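Uracil-DNA glycosylase (Nitratifractor salsuginis, PDB 5X3G) is a single-chain alpha/beta protein of the uracil-DNA glycosylase family, built around a central four-stranded parallel beta-sheet flanked by helices. Local coordinates at residues 73-79 with 164-170; 89-93 with 156-160; 42-46 with 182-186; 78-82 with 171-176. All blocks are in the same frame, centred on the assembly; numbering follows the deposited sequence.

Contact 1 (73-79 with 164-170); sequences YILFGQD and VLLLNMA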
loop_
_atom_site.group_PDB
_atom_site.type_symbol
_atom_site.label_atom_id
_atom_site.label_comp_id
_atom_site.label_asym_id
_atom_site.label_seq_id
_atom_site.Cartn_x
_atom_site.Cartn_y
_atom_site.Cartn_z
ATOM N N TYR A 73 9.200 -5.499 -3.594
ATOM C CA TYR A 73 8.181 -6.040 -2.712
ATOM C C TYR A 73 6.815 -5.576 -3.193
ATOM O O TYR A 73 6.685 -4.518 -3.816
ATOM C CB TYR A 73 8.371 -5.588 -1.259
ATOM C CG TYR A 73 9.668 -6.013 -0.610
ATOM C CD1 TYR A 73 9.775 -7.231 0.051
ATOM C CD2 TYR A 73 10.782 -5.187 -0.642
ATOM C CE1 TYR A 73 10.959 -7.617 0.652
ATOM C CE2 TYR A 73 11.969 -5.563 -0.045
ATOM C CZ TYR A 73 12.054 -6.776 0.600
ATOM O OH TYR A 73 13.236 -7.149 1.195
ATOM N N ILE A 74 5.794 -6.370 -2.887
ATOM C CA ILE A 74 4.402 -5.983 -3.094
ATOM C C ILE A 74 3.698 -6.145 -1.757
ATOM O O ILE A 74 3.401 -7.270 -1.340
ATOM C CB ILE A 74 3.709 -6.815 -4.182
ATOM C CG1 ILE A 74 4.501 -6.758 -5.490
ATOM C CG2 ILE A 74 2.282 -6.328 -4.395
ATOM C CD1 ILE A 74 3.796 -7.430 -6.646
ATOM N N LEU A 75 3.439 -5.030 -1.082
ATOM C CA LEU A 75 2.767 -5.025 0.209
ATOM C C LEU A 75 1.272 -4.849 -0.018
ATOM O O LEU A 75 0.847 -3.851 -0.612
ATOM C CB LEU A 75 3.327 -3.907 1.091
ATOM C CG LEU A 75 2.985 -3.889 2.584
ATOM C CD1 LEU A 75 4.029 -3.067 3.302
ATOM C CD2 LEU A 75 1.602 -3.310 2.846
ATOM N N PHE A 76 0.480 -5.798 0.468
ATOM C CA PHE A 76 -0.940 -5.834 0.150
ATOM C C PHE A 76 -1.794 -5.131 1.198
ATOM O O PHE A 76 -1.484 -5.124 2.392
ATOM C CB PHE A 76 -1.428 -7.276 -0.003
ATOM C CG PHE A 76 -1.093 -7.898 -1.330
ATOM C CD1 PHE A 76 -1.914 -7.703 -2.429
ATOM C CD2 PHE A 76 0.032 -8.695 -1.475
ATOM C CE1 PHE A 76 -1.615 -8.281 -3.651
ATOM C CE2 PHE A 76 0.337 -9.277 -2.695
ATOM C CZ PHE A 76 -0.489 -9.068 -3.786
ATOM N N GLY A 77 -2.881 -4.521 0.714
ATOM C CA GLY A 77 -4.013 -4.187 1.545
ATOM C C GLY A 77 -5.277 -4.753 0.920
ATOM O O GLY A 77 -5.247 -5.333 -0.166
ATOM N N GLN A 78 -6.391 -4.584 1.629
ATOM C CA GLN A 78 -7.670 -5.076 1.126
ATOM C C GLN A 78 -8.235 -4.157 0.052
ATOM O O GLN A 78 -8.298 -4.522 -1.124
ATOM C CB GLN A 78 -8.676 -5.232 2.269
ATOM C CG GLN A 78 -8.542 -6.536 3.028
ATOM C CD GLN A 78 -9.064 -7.716 2.230
ATOM O OE1 GLN A 78 -8.333 -8.328 1.452
ATOM N NE2 GLN A 78 -10.340 -8.033 2.414
ATOM N N ASP A 79 -8.645 -2.962 0.456
ATOM C CA ASP A 79 -9.276 -2.003 -0.437
ATOM C C ASP A 79 -9.108 -0.621 0.179
ATOM O O ASP A 79 -8.694 -0.504 1.342
ATOM C CB ASP A 79 -10.760 -2.354 -0.667
ATOM C CG ASP A 79 -11.606 -2.191 0.582
ATOM O OD1 ASP A 79 -11.067 -2.356 1.695
ATOM O OD2 ASP A 79 -12.815 -1.913 0.443
ATOM N N VAL A 164 8.801 -0.931 -2.823
ATOM C CA VAL A 164 7.573 -1.530 -2.319
ATOM C C VAL A 164 6.401 -0.983 -3.117
ATOM O O VAL A 164 6.137 0.225 -3.106
ATOM C CB VAL A 164 7.395 -1.267 -0.817
ATOM C CG1 VAL A 164 6.041 -1.784 -0.333
ATOM C CG2 VAL A 164 8.530 -1.923 -0.045
ATOM N N LEU A 165 5.710 -1.874 -3.821
ATOM C CA LEU A 165 4.450 -1.556 -4.478
ATOM C C LEU A 165 3.324 -1.738 -3.469
ATOM O O LEU A 165 3.064 -2.861 -3.020
ATOM C CB LEU A 165 4.230 -2.452 -5.698
ATOM C CG LEU A 165 2.953 -2.232 -6.516
ATOM C CD1 LEU A 165 2.982 -0.893 -7.229
ATOM C CD2 LEU A 165 2.760 -3.368 -7.504
ATOM N N LEU A 166 2.675 -0.633 -3.101
ATOM C CA LEU A 166 1.616 -0.642 -2.092
ATOM C C LEU A 166 0.294 -0.938 -2.789
ATOM O O LEU A 166 -0.421 -0.034 -3.225
ATOM C CB LEU A 166 1.592 0.688 -1.352
ATOM C CG LEU A 166 2.881 1.013 -0.599
ATOM C CD1 LEU A 166 2.953 2.499 -0.260
ATOM C CD2 LEU A 166 2.986 0.169 0.663
ATOM N N LEU A 167 -0.049 -2.221 -2.870
ATOM C CA LEU A 167 -1.109 -2.701 -3.749
ATOM C C LEU A 167 -2.304 -3.187 -2.934
ATOM O O LEU A 167 -2.183 -4.137 -2.156
ATOM C CB LEU A 167 -0.582 -3.822 -4.645
ATOM C CG LEU A 167 -1.576 -4.459 -5.616
ATOM C CD1 LEU A 167 -2.150 -3.414 -6.560
ATOM C CD2 LEU A 167 -0.909 -5.590 -6.383
ATOM N N ASN A 168 -3.452 -2.540 -3.124
ATOM C CA ASN A 168 -4.714 -2.998 -2.556
ATOM C C ASN A 168 -5.338 -4.064 -3.452
ATOM O O ASN A 168 -5.163 -4.050 -4.673
ATOM C CB ASN A 168 -5.691 -1.832 -2.380
ATOM C CG ASN A 168 -5.483 -1.081 -1.076
ATOM O OD1 ASN A 168 -5.156 -1.673 -0.051
ATOM N ND2 ASN A 168 -5.665 0.231 -1.115
HETATM N N MSE A 169 -6.068 -4.991 -2.833
HETATM C CA MSE A 169 -6.703 -6.093 -3.564
HETATM C C MSE A 169 -7.758 -5.578 -4.539
HETATM O O MSE A 169 -7.896 -6.096 -5.648
HETATM C CB MSE A 169 -7.326 -7.101 -2.597
HETATM C CG MSE A 169 -6.310 -7.866 -1.772
HETATM SE SE MSE A 169 -5.211 -9.027 -2.883
HETATM C CE MSE A 169 -5.721 -10.741 -2.105
ATOM N N ALA A 170 -8.507 -4.565 -4.111
ATOM C CA ALA A 170 -9.358 -3.774 -4.987
ATOM C C ALA A 170 -8.897 -2.326 -4.922
ATOM O O ALA A 170 -8.541 -1.830 -3.850
ATOM C CB ALA A 170 -10.836 -3.881 -4.590
#
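Strands 73-77 and 164-168 run parallel and in step, Tyr73 beside Val164 through Gly77 beside Asn168, with their short axes 4.4 Å apart and inclined by 25°. Five backbone bonds lace them in zigzag: Leu165 N reaches Tyr73 O at 2.8 Å, nearly straight at 172°, then Leu75 N bonds Leu165 O, Leu167 N bonds Leu75 O, Gly77 N bonds Leu167 O and Met169 N bonds Gly77 O. Beyond the strands, Ala170 N bonds Gln78 O and prolongs the pairing.

On the face carrying Ile74, Phe76 and Leu167, Ile74 CG2 sits 3.8 Å from Leu167 CB and also covers one face of the Phe76 ring toward its rim. Leu167 has CG anti to the backbone N (chi1 179°), which lays CD2 alongside the ring, 3.9 Å from Phe76 CE1. The selenium of Met169 (selenomethionine) approaches the same ring obliquely, SE lying 3.6 Å from Phe76 CD1, a Met-aromatic contact. Leu193 and Leu194 of helix 179-196 pack on this face.

On the other face, Val164 CG1 meets Leu75 CB at 3.7 Å, and Phe159 of helix 152-161 packs on Leu75, Val164 and Leu166. Gly77 lacks a side chain, so Asn168 OD1 can approach its CA to 3.2 Å. The chemistry thus changes along the pair, from an apolar sheet interior to a polar strand end where the family's Gly-Gln-Asp-Pro-Tyr signature begins.

Contact 2 (89-93 with 156-160); sequences GYAFI and RENFE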
loop_
_atom_site.group_PDB
_atom_site.type_symbol
_atom_site.label_atom_id
_atom_site.label_comp_id
_atom_site.label_asym_id
_atom_site.label_seq_id
_atom_site.Cartn_x
_atom_site.Cartn_y
_atom_site.Cartn_z
ATOM N N GLY A 89 -5.005 6.040 -3.097
ATOM C CA GLY A 89 -4.458 5.156 -4.109
ATOM C C GLY A 89 -3.279 4.314 -3.684
ATOM O O GLY A 89 -2.626 3.708 -4.544
ATOM N N TYR A 90 -2.981 4.257 -2.387
ATOM C CA TYR A 90 -1.906 3.436 -1.850
ATOM C C TYR A 90 -2.457 2.518 -0.774
ATOM O O TYR A 90 -3.287 2.932 0.041
ATOM C CB TYR A 90 -0.786 4.284 -1.234
ATOM C CG TYR A 90 -0.077 5.206 -2.192
ATOM C CD1 TYR A 90 0.951 4.741 -2.999
ATOM C CD2 TYR A 90 -0.415 6.550 -2.268
ATOM C CE1 TYR A 90 1.613 5.584 -3.870
ATOM C CE2 TYR A 90 0.241 7.404 -3.136
ATOM C CZ TYR A 90 1.254 6.915 -3.935
ATOM O OH TYR A 90 1.913 7.762 -4.797
ATOM N N ALA A 91 -1.986 1.277 -0.769
ATOM C CA ALA A 91 -2.194 0.431 0.393
ATOM C C ALA A 91 -1.489 1.037 1.600
ATOM O O ALA A 91 -0.442 1.680 1.478
ATOM C CB ALA A 91 -1.675 -0.984 0.129
ATOM N N PHE A 92 -2.110 0.871 2.769
ATOM C CA PHE A 92 -1.503 1.175 4.062
ATOM C C PHE A 92 -1.373 2.670 4.343
ATOM O O PHE A 92 -1.473 3.084 5.502
ATOM C CB PHE A 92 -0.132 0.502 4.178
ATOM C CG PHE A 92 0.296 0.250 5.593
ATOM C CD1 PHE A 92 -0.613 -0.230 6.520
ATOM C CD2 PHE A 92 1.599 0.483 5.996
ATOM C CE1 PHE A 92 -0.236 -0.467 7.823
ATOM C CE2 PHE A 92 1.985 0.249 7.301
ATOM C CZ PHE A 92 1.065 -0.229 8.216
ATOM N N ILE A 93 -1.153 3.488 3.317
ATOM C CA ILE A 93 -0.937 4.919 3.518
ATOM C C ILE A 93 -2.283 5.610 3.689
ATOM O O ILE A 93 -3.095 5.655 2.759
ATOM C CB ILE A 93 -0.153 5.535 2.353
ATOM C CG1 ILE A 93 1.155 4.782 2.131
ATOM C CG2 ILE A 93 0.144 6.994 2.637
ATOM C CD1 ILE A 93 2.089 4.803 3.323
ATOM N N ARG A 156 5.611 7.278 2.608
ATOM C CA ARG A 156 5.225 6.668 1.337
ATOM C C ARG A 156 6.390 6.669 0.349
ATOM O O ARG A 156 6.722 5.635 -0.253
ATOM C CB ARG A 156 4.012 7.417 0.776
ATOM C CG ARG A 156 3.359 6.818 -0.457
ATOM C CD ARG A 156 3.948 7.412 -1.726
ATOM N NE ARG A 156 3.535 8.802 -1.912
ATOM C CZ ARG A 156 4.075 9.628 -2.802
ATOM N NH1 ARG A 156 3.640 10.877 -2.900
ATOM N NH2 ARG A 156 5.050 9.205 -3.594
ATOM N N GLU A 157 7.029 7.830 0.180
ATOM C CA GLU A 157 8.164 7.942 -0.730
ATOM C C GLU A 157 9.285 6.988 -0.344
ATOM O O GLU A 157 9.969 6.441 -1.213
ATOM C CB GLU A 157 8.679 9.382 -0.749
ATOM C CG GLU A 157 7.752 10.370 -1.435
ATOM C CD GLU A 157 8.210 11.806 -1.267
ATOM O OE1 GLU A 157 8.965 12.088 -0.312
ATOM O OE2 GLU A 157 7.814 12.656 -2.092
ATOM N N ASN A 158 9.492 6.778 0.958
ATOM C CA ASN A 158 10.532 5.853 1.399
ATOM C C ASN A 158 10.140 4.403 1.142
ATOM O O ASN A 158 11.009 3.577 0.842
ATOM C CB ASN A 158 10.841 6.064 2.880
ATOM C CG ASN A 158 11.612 7.342 3.141
ATOM O OD1 ASN A 158 12.129 7.974 2.216
ATOM N ND2 ASN A 158 11.709 7.720 4.409
ATOM N N PHE A 159 8.853 4.068 1.278
ATOM C CA PHE A 159 8.380 2.772 0.801
ATOM C C PHE A 159 8.773 2.564 -0.653
ATOM O O PHE A 159 9.296 1.509 -1.029
ATOM C CB PHE A 159 6.862 2.661 0.942
ATOM C CG PHE A 159 6.403 2.120 2.261
ATOM C CD1 PHE A 159 6.707 0.823 2.640
ATOM C CD2 PHE A 159 5.627 2.896 3.105
ATOM C CE1 PHE A 159 6.269 0.321 3.850
ATOM C CE2 PHE A 159 5.185 2.401 4.312
ATOM C CZ PHE A 159 5.505 1.109 4.687
ATOM N N GLU A 160 8.522 3.575 -1.492
ATOM C CA GLU A 160 8.823 3.422 -2.912
ATOM C C GLU A 160 10.326 3.368 -3.175
ATOM O O GLU A 160 10.768 2.642 -4.072
ATOM C CB GLU A 160 8.162 4.545 -3.707
ATOM C CG GLU A 160 6.643 4.444 -3.696
ATOM C CD GLU A 160 5.961 5.562 -4.451
ATOM O OE1 GLU A 160 6.391 6.725 -4.303
ATOM O OE2 GLU A 160 4.992 5.276 -5.187
#
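This is a buried contact between a loop and a helix near the centre of the chain: Tyr90, Phe92 and Ile93, from the irregular segment after strand 73-77, lean on Arg156, Phe159 and Glu160 of helix 152-161. Its most intimate part is the Tyr90 ring against the Arg156 side chain. Arg156 CD lies over one ring face, 3.9 Å from the ring centroid and 26° off the normal, which makes a CH-pi contact. The kink at chi2 of Arg156 (-92°) swings the chain along the ring, and the guanidinium ends only 5° from parallel to it. Tyr90 OH therefore stands over a guanidinium face; its 3.5 Å distance to Arg156 NE has too poor an angle for a hydrogen bond.

One helical turn on, Glu160 holds that guanidinium in place: OE1 accepts from Arg156 NH2 at 2.9 Å, an i to i+4 salt bridge lying in the guanidinium plane. Its other oxygen, OE2, is 3.6 Å from Tyr90 CE1, at the ring edge. In fold terms, the loop touches both this helix and the border strand 164-168 of the parallel sheet, and Ala91 bonds Leu166 through the backbone.

Apolar packing continues the contact. The Ile93 side chain crosses that of Arg156 at about a right angle, CG1 to CG 4.0 Å, and runs past Phe159 in the opposite direction, CD1 to CD2 4.0 Å. Phe92 brings its ring edge to Phe159, CD2 to CZ 4.2 Å, while its ring meets Phe119 edge-to-face.

Contact 3 (42-46 with 182-186); sequences YLEWM and HIRAW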
loop_
_atom_site.group_PDB
_atom_site.type_symbol
_atom_site.label_atom_id
_atom_site.label_comp_id
_atom_site.label_asym_id
_atom_site.label_seq_id
_atom_site.Cartn_x
_atom_site.Cartn_y
_atom_site.Cartn_z
ATOM N N TYR A 42 -18.169 -2.616 -15.710
ATOM C CA TYR A 42 -17.406 -2.106 -14.576
ATOM C C TYR A 42 -16.392 -1.060 -15.023
ATOM O O TYR A 42 -16.197 -0.042 -14.347
ATOM C CB TYR A 42 -16.711 -3.262 -13.857
ATOM C CG TYR A 42 -16.210 -2.919 -12.472
ATOM C CD1 TYR A 42 -17.016 -3.107 -11.357
ATOM C CD2 TYR A 42 -14.934 -2.408 -12.280
ATOM C CE1 TYR A 42 -16.565 -2.795 -10.089
ATOM C CE2 TYR A 42 -14.474 -2.092 -11.014
ATOM C CZ TYR A 42 -15.294 -2.287 -9.923
ATOM O OH TYR A 42 -14.843 -1.979 -8.662
ATOM N N LEU A 43 -15.745 -1.287 -16.171
ATOM C CA LEU A 43 -14.778 -0.320 -16.678
ATOM C C LEU A 43 -15.458 0.975 -17.103
ATOM O O LEU A 43 -14.905 2.064 -16.909
ATOM C CB LEU A 43 -13.992 -0.921 -17.843
ATOM C CG LEU A 43 -12.842 -1.850 -17.454
ATOM C CD1 LEU A 43 -12.199 -2.465 -18.686
ATOM C CD2 LEU A 43 -11.814 -1.084 -16.641
ATOM N N GLU A 44 -16.654 0.881 -17.692
ATOM C CA GLU A 44 -17.379 2.091 -18.068
ATOM C C GLU A 44 -17.783 2.895 -16.837
ATOM O O GLU A 44 -17.615 4.122 -16.803
ATOM C CB GLU A 44 -18.609 1.728 -18.903
ATOM N N TRP A 45 -18.316 2.217 -15.814
ATOM C CA TRP A 45 -18.636 2.893 -14.561
ATOM C C TRP A 45 -17.403 3.545 -13.954
ATOM O O TRP A 45 -17.470 4.671 -13.448
ATOM C CB TRP A 45 -19.243 1.905 -13.567
ATOM C CG TRP A 45 -19.281 2.448 -12.174
ATOM C CD1 TRP A 45 -20.063 3.463 -11.714
ATOM C CD2 TRP A 45 -18.480 2.025 -11.062
ATOM N NE1 TRP A 45 -19.814 3.691 -10.382
ATOM C CE2 TRP A 45 -18.845 2.820 -9.959
ATOM C CE3 TRP A 45 -17.497 1.044 -10.892
ATOM C CZ2 TRP A 45 -18.261 2.669 -8.705
ATOM C CZ3 TRP A 45 -16.919 0.896 -9.645
ATOM C CH2 TRP A 45 -17.303 1.704 -8.569
HETATM N N MSE A 46 -16.275 2.847 -13.987
HETATM C CA MSE A 46 -15.019 3.363 -13.464
HETATM C C MSE A 46 -14.570 4.608 -14.218
HETATM O O MSE A 46 -14.020 5.542 -13.635
HETATM C CB MSE A 46 -13.951 2.282 -13.550
HETATM C CG MSE A 46 -13.036 2.195 -12.365
HETATM SE SE MSE A 46 -11.803 0.731 -12.674
HETATM C CE MSE A 46 -10.342 1.741 -13.455
ATOM N N HIS A 182 -16.355 -5.868 -4.742
ATOM C CA HIS A 182 -15.288 -5.188 -5.469
ATOM C C HIS A 182 -14.007 -6.012 -5.478
ATOM O O HIS A 182 -13.361 -6.149 -6.523
ATOM C CB HIS A 182 -15.036 -3.804 -4.868
ATOM C CG HIS A 182 -16.100 -2.802 -5.197
ATOM N ND1 HIS A 182 -16.378 -2.410 -6.488
ATOM C CD2 HIS A 182 -16.946 -2.105 -4.402
ATOM C CE1 HIS A 182 -17.354 -1.520 -6.475
ATOM N NE2 HIS A 182 -17.717 -1.318 -5.222
ATOM N N ILE A 183 -13.627 -6.572 -4.327
ATOM C CA ILE A 183 -12.439 -7.423 -4.267
ATOM C C ILE A 183 -12.580 -8.598 -5.228
ATOM O O ILE A 183 -11.637 -8.950 -5.953
ATOM C CB ILE A 183 -12.193 -7.891 -2.819
ATOM C CG1 ILE A 183 -11.707 -6.722 -1.960
ATOM C CG2 ILE A 183 -11.199 -9.044 -2.779
ATOM C CD1 ILE A 183 -12.076 -6.844 -0.500
ATOM N N ARG A 184 -13.769 -9.204 -5.267
ATOM C CA ARG A 184 -14.005 -10.295 -6.208
ATOM C C ARG A 184 -13.881 -9.812 -7.649
ATOM O O ARG A 184 -13.329 -10.518 -8.502
ATOM C CB ARG A 184 -15.380 -10.908 -5.946
ATOM C CG ARG A 184 -15.739 -12.108 -6.800
ATOM C CD ARG A 184 -16.225 -13.232 -5.897
ATOM N NE ARG A 184 -16.950 -14.276 -6.614
ATOM C CZ ARG A 184 -17.002 -15.546 -6.226
ATOM N NH1 ARG A 184 -16.357 -15.939 -5.135
ATOM N NH2 ARG A 184 -17.695 -16.425 -6.933
ATOM N N ALA A 185 -14.360 -8.598 -7.933
ATOM C CA ALA A 185 -14.270 -8.063 -9.287
ATOM C C ALA A 185 -12.832 -7.741 -9.682
ATOM O O ALA A 185 -12.506 -7.736 -10.874
ATOM C CB ALA A 185 -15.144 -6.816 -9.419
ATOM N N TRP A 186 -11.962 -7.468 -8.710
ATOM C CA TRP A 186 -10.571 -7.122 -8.982
ATOM C C TRP A 186 -9.627 -8.312 -8.884
ATOM O O TRP A 186 -8.436 -8.167 -9.192
ATOM C CB TRP A 186 -10.105 -6.023 -8.023
ATOM C CG TRP A 186 -10.640 -4.670 -8.363
ATOM C CD1 TRP A 186 -11.813 -4.120 -7.940
ATOM C CD2 TRP A 186 -10.021 -3.693 -9.207
ATOM N NE1 TRP A 186 -11.965 -2.861 -8.467
ATOM C CE2 TRP A 186 -10.876 -2.575 -9.249
ATOM C CE3 TRP A 186 -8.826 -3.656 -9.931
ATOM C CZ2 TRP A 186 -10.575 -1.432 -9.984
ATOM C CZ3 TRP A 186 -8.529 -2.523 -10.663
ATOM C CH2 TRP A 186 -9.399 -1.425 -10.683
#
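An aromatic cluster of Tyr42, Trp45, His182 and Trp186 joins helix 40-48 to helix 179-196, about 19 Å from the centre of the chain. The backbones themselves stay well apart: the axes of the two short helical segments come no closer than 13.3 Å, at a crossing angle of -114°. Long side chains span that gap.

Tyr42 does most of the reaching. Its CG is anti to the backbone N (chi1 -164°), which sends the ring out to the second helix, where the hydroxyl is gripped twice. Tyr42 OH and His182 ND1 are 2.7 Å apart in a hydrogen bond that either could donate, the oxygen lying near the plane of the imidazole. Trp186 NE1 donates to Tyr42 OH at 3.0 Å, moderately bent at 144°. The hydroxyl thus bridges two residues one helical turn apart, which fixes its position between the rings. The imidazole is held at its other nitrogen too, since His182 NE2 bonds Thr174 OG1.

Around this polar centre the packing is apolar. Trp45 CE3 sits over the centre of the Tyr42 ring, while Trp45 CH2 touches His182 CE1 at 3.8 Å; the indole and imidazole planes differ little in tilt, yet a large lateral offset keeps this from being a stack. Ala185 CB meets the Tyr42 ring at CE1, 4.3 Å away. Leu172, from the loop between strand 164-168 and helix 179-196, packs against Tyr42, Trp45 and His182. Coming toward Trp186 from the opposite direction, Met46 (selenomethionine) makes an oblique Met-aromatic contact, its SE 3.7 Å from Trp186 CZ2.

Contact 4 (78-82 with 171-176); sequences QDPYP and LLFTSK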
loop_
_atom_site.group_PDB
_atom_site.type_symbol
_atom_site.label_atom_id
_atom_site.label_comp_id
_atom_site.label_asym_id
_atom_site.label_seq_id
_atom_site.Cartn_x
_atom_site.Cartn_y
_atom_site.Cartn_z
ATOM N N GLN A 78 -6.391 -4.584 1.629
ATOM C CA GLN A 78 -7.670 -5.076 1.126
ATOM C C GLN A 78 -8.235 -4.157 0.052
ATOM O O GLN A 78 -8.298 -4.522 -1.124
ATOM C CB GLN A 78 -8.676 -5.232 2.269
ATOM C CG GLN A 78 -8.542 -6.536 3.028
ATOM C CD GLN A 78 -9.064 -7.716 2.230
ATOM O OE1 GLN A 78 -8.333 -8.328 1.452
ATOM N NE2 GLN A 78 -10.340 -8.033 2.414
ATOM N N ASP A 79 -8.645 -2.962 0.456
ATOM C CA ASP A 79 -9.276 -2.003 -0.437
ATOM C C ASP A 79 -9.108 -0.621 0.179
ATOM O O ASP A 79 -8.694 -0.504 1.342
ATOM C CB ASP A 79 -10.760 -2.354 -0.667
ATOM C CG ASP A 79 -11.606 -2.191 0.582
ATOM O OD1 ASP A 79 -11.067 -2.356 1.695
ATOM O OD2 ASP A 79 -12.815 -1.913 0.443
ATOM N N PRO A 80 -9.384 0.449 -0.576
ATOM C CA PRO A 80 -9.140 1.799 -0.053
ATOM C C PRO A 80 -9.830 2.047 1.283
ATOM O O PRO A 80 -10.834 1.414 1.620
ATOM C CB PRO A 80 -9.707 2.708 -1.147
ATOM C CG PRO A 80 -9.548 1.922 -2.385
ATOM C CD PRO A 80 -9.772 0.489 -2.000
ATOM N N TYR A 81 -9.267 2.980 2.046
ATOM C CA TYR A 81 -9.849 3.355 3.323
ATOM C C TYR A 81 -11.248 3.935 3.108
ATOM O O TYR A 81 -11.493 4.637 2.124
ATOM C CB TYR A 81 -8.959 4.373 4.032
ATOM C CG TYR A 81 -7.690 3.795 4.626
ATOM C CD1 TYR A 81 -7.743 2.859 5.650
ATOM C CD2 TYR A 81 -6.439 4.200 4.175
ATOM C CE1 TYR A 81 -6.588 2.335 6.203
ATOM C CE2 TYR A 81 -5.277 3.680 4.723
ATOM C CZ TYR A 81 -5.357 2.750 5.736
ATOM O OH TYR A 81 -4.208 2.230 6.284
ATOM N N PRO A 82 -12.187 3.667 4.028
ATOM C CA PRO A 82 -13.586 4.073 3.808
ATOM C C PRO A 82 -13.820 5.578 3.862
ATOM O O PRO A 82 -14.964 6.028 3.980
ATOM C CB PRO A 82 -14.336 3.366 4.949
ATOM C CG PRO A 82 -13.387 2.306 5.459
ATOM C CD PRO A 82 -12.024 2.877 5.259
ATOM N N LEU A 171 -8.900 -1.647 -6.066
ATOM C CA LEU A 171 -8.355 -0.297 -6.155
ATOM C C LEU A 171 -9.383 0.795 -5.883
ATOM O O LEU A 171 -9.019 1.976 -5.892
ATOM C CB LEU A 171 -7.728 -0.069 -7.535
ATOM C CG LEU A 171 -6.602 -1.016 -7.949
ATOM C CD1 LEU A 171 -5.944 -0.522 -9.231
ATOM C CD2 LEU A 171 -5.574 -1.179 -6.836
ATOM N N LEU A 172 -10.646 0.448 -5.642
ATOM C CA LEU A 172 -11.654 1.464 -5.382
ATOM C C LEU A 172 -12.607 0.984 -4.298
ATOM O O LEU A 172 -12.741 -0.214 -4.040
ATOM C CB LEU A 172 -12.417 1.844 -6.664
ATOM C CG LEU A 172 -13.238 0.803 -7.435
ATOM C CD1 LEU A 172 -14.582 0.510 -6.775
ATOM C CD2 LEU A 172 -13.431 1.264 -8.873
ATOM N N PHE A 173 -13.282 1.952 -3.678
ATOM C CA PHE A 173 -14.209 1.724 -2.578
ATOM C C PHE A 173 -15.479 2.516 -2.847
ATOM O O PHE A 173 -15.406 3.686 -3.232
ATOM C CB PHE A 173 -13.579 2.155 -1.244
ATOM C CG PHE A 173 -14.530 2.143 -0.072
ATOM C CD1 PHE A 173 -14.605 1.037 0.757
ATOM C CD2 PHE A 173 -15.317 3.247 0.222
ATOM C CE1 PHE A 173 -15.460 1.021 1.840
ATOM C CE2 PHE A 173 -16.178 3.237 1.303
ATOM C CZ PHE A 173 -16.246 2.122 2.114
ATOM N N THR A 174 -16.635 1.886 -2.642
ATOM C CA THR A 174 -17.920 2.567 -2.747
ATOM C C THR A 174 -18.632 2.635 -1.403
ATOM O O THR A 174 -18.996 3.721 -0.941
ATOM C CB THR A 174 -18.811 1.878 -3.792
ATOM O OG1 THR A 174 -18.966 0.492 -3.461
ATOM C CG2 THR A 174 -18.200 1.996 -5.176
ATOM N N SER A 175 -18.845 1.489 -0.758
ATOM C CA SER A 175 -19.388 1.448 0.589
ATOM C C SER A 175 -18.838 0.215 1.286
ATOM O O SER A 175 -18.331 -0.709 0.643
ATOM C CB SER A 175 -20.922 1.432 0.589
ATOM O OG SER A 175 -21.419 0.248 -0.007
ATOM N N LYS A 176 -18.937 0.217 2.618
ATOM C CA LYS A 176 -18.520 -0.940 3.405
ATOM C C LYS A 176 -19.190 -2.212 2.915
ATOM O O LYS A 176 -18.590 -3.293 2.954
ATOM C CB LYS A 176 -18.868 -0.727 4.880
ATOM C CG LYS A 176 -18.717 0.697 5.376
ATOM C CD LYS A 176 -17.321 0.957 5.897
ATOM C CE LYS A 176 -17.300 2.194 6.774
ATOM N NZ LYS A 176 -16.064 2.253 7.597
HETATM O O HOH W 1 -13.971 -1.979 -2.023
#
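Asp79 touches Phe173 first: its OD2 lies in the plane of the ring at its edge, 3.5 Å from Phe173 CD1. With CG between the backbone N and the carbonyl carbon (chi1 67°), the carboxylate turns toward segment 171-176. There OD2 accepts a hydrogen bond of 2.7 Å from a water, which donates also to Leu172 O at 2.9 Å. Ser179 OG bonds the same carboxylate oxygen, so two polar partners hold it beside the aromatic edge.

Pro80 follows, with its ring laid against backbone. Pro80 CG comes within 3.5 Å of Leu171 O, and on the Phe173 side Pro80 CB meets Phe173 CB at 3.9 Å. Tyr81 starts away from the other segment, and its hydroxyl bonds Phe92 O instead. Pro82 returns to cover the aromatic ring: its CA stands 3.8 Å from the Phe173 centroid and 19° off the normal, a CH-pi contact. Phe173 CG is anti to the backbone N (chi1 172°), which carries the ring beneath Pro82, while Ser175 N lies over the opposite ring face. Lys176 crosses Pro82 at about a right angle, and its NZ reaches 3.4 Å from Pro82 CB at the exposed margin.

Gln78 to Tyr81 belong to the Gly-Gln-Asp-Pro-Tyr signature that starts at Gly77; Pro82 follows it. The two loops leave the ends of strands 73-77 and 164-168, with Leu171 on Trp186 of helix 179-196, Leu172 against helix 40-48, and Pro80 on Pro54 and Ala87.

How the contacts relate
From the N terminus, helix 40-48 comes first, and contact 3 closes the widest loop by joining it to helix 179-196; the other three contacts lie within that span. Contact 1 pairs strand 73-77 with strand 164-168. Contact 4 starts from the same stretch, sharing Gln78 and Asp79, and keeps the two chain segments together past the strand ends. Contact 2 falls within both, setting the 89-93 loop on helix 152-161, which leads directly into strand 164-168. Contact 4 links the sheet ends to contact 3 through Leu172 and Thr174. Contacts 2 and 3 remain separate, their nearest atoms about 10 Å apart.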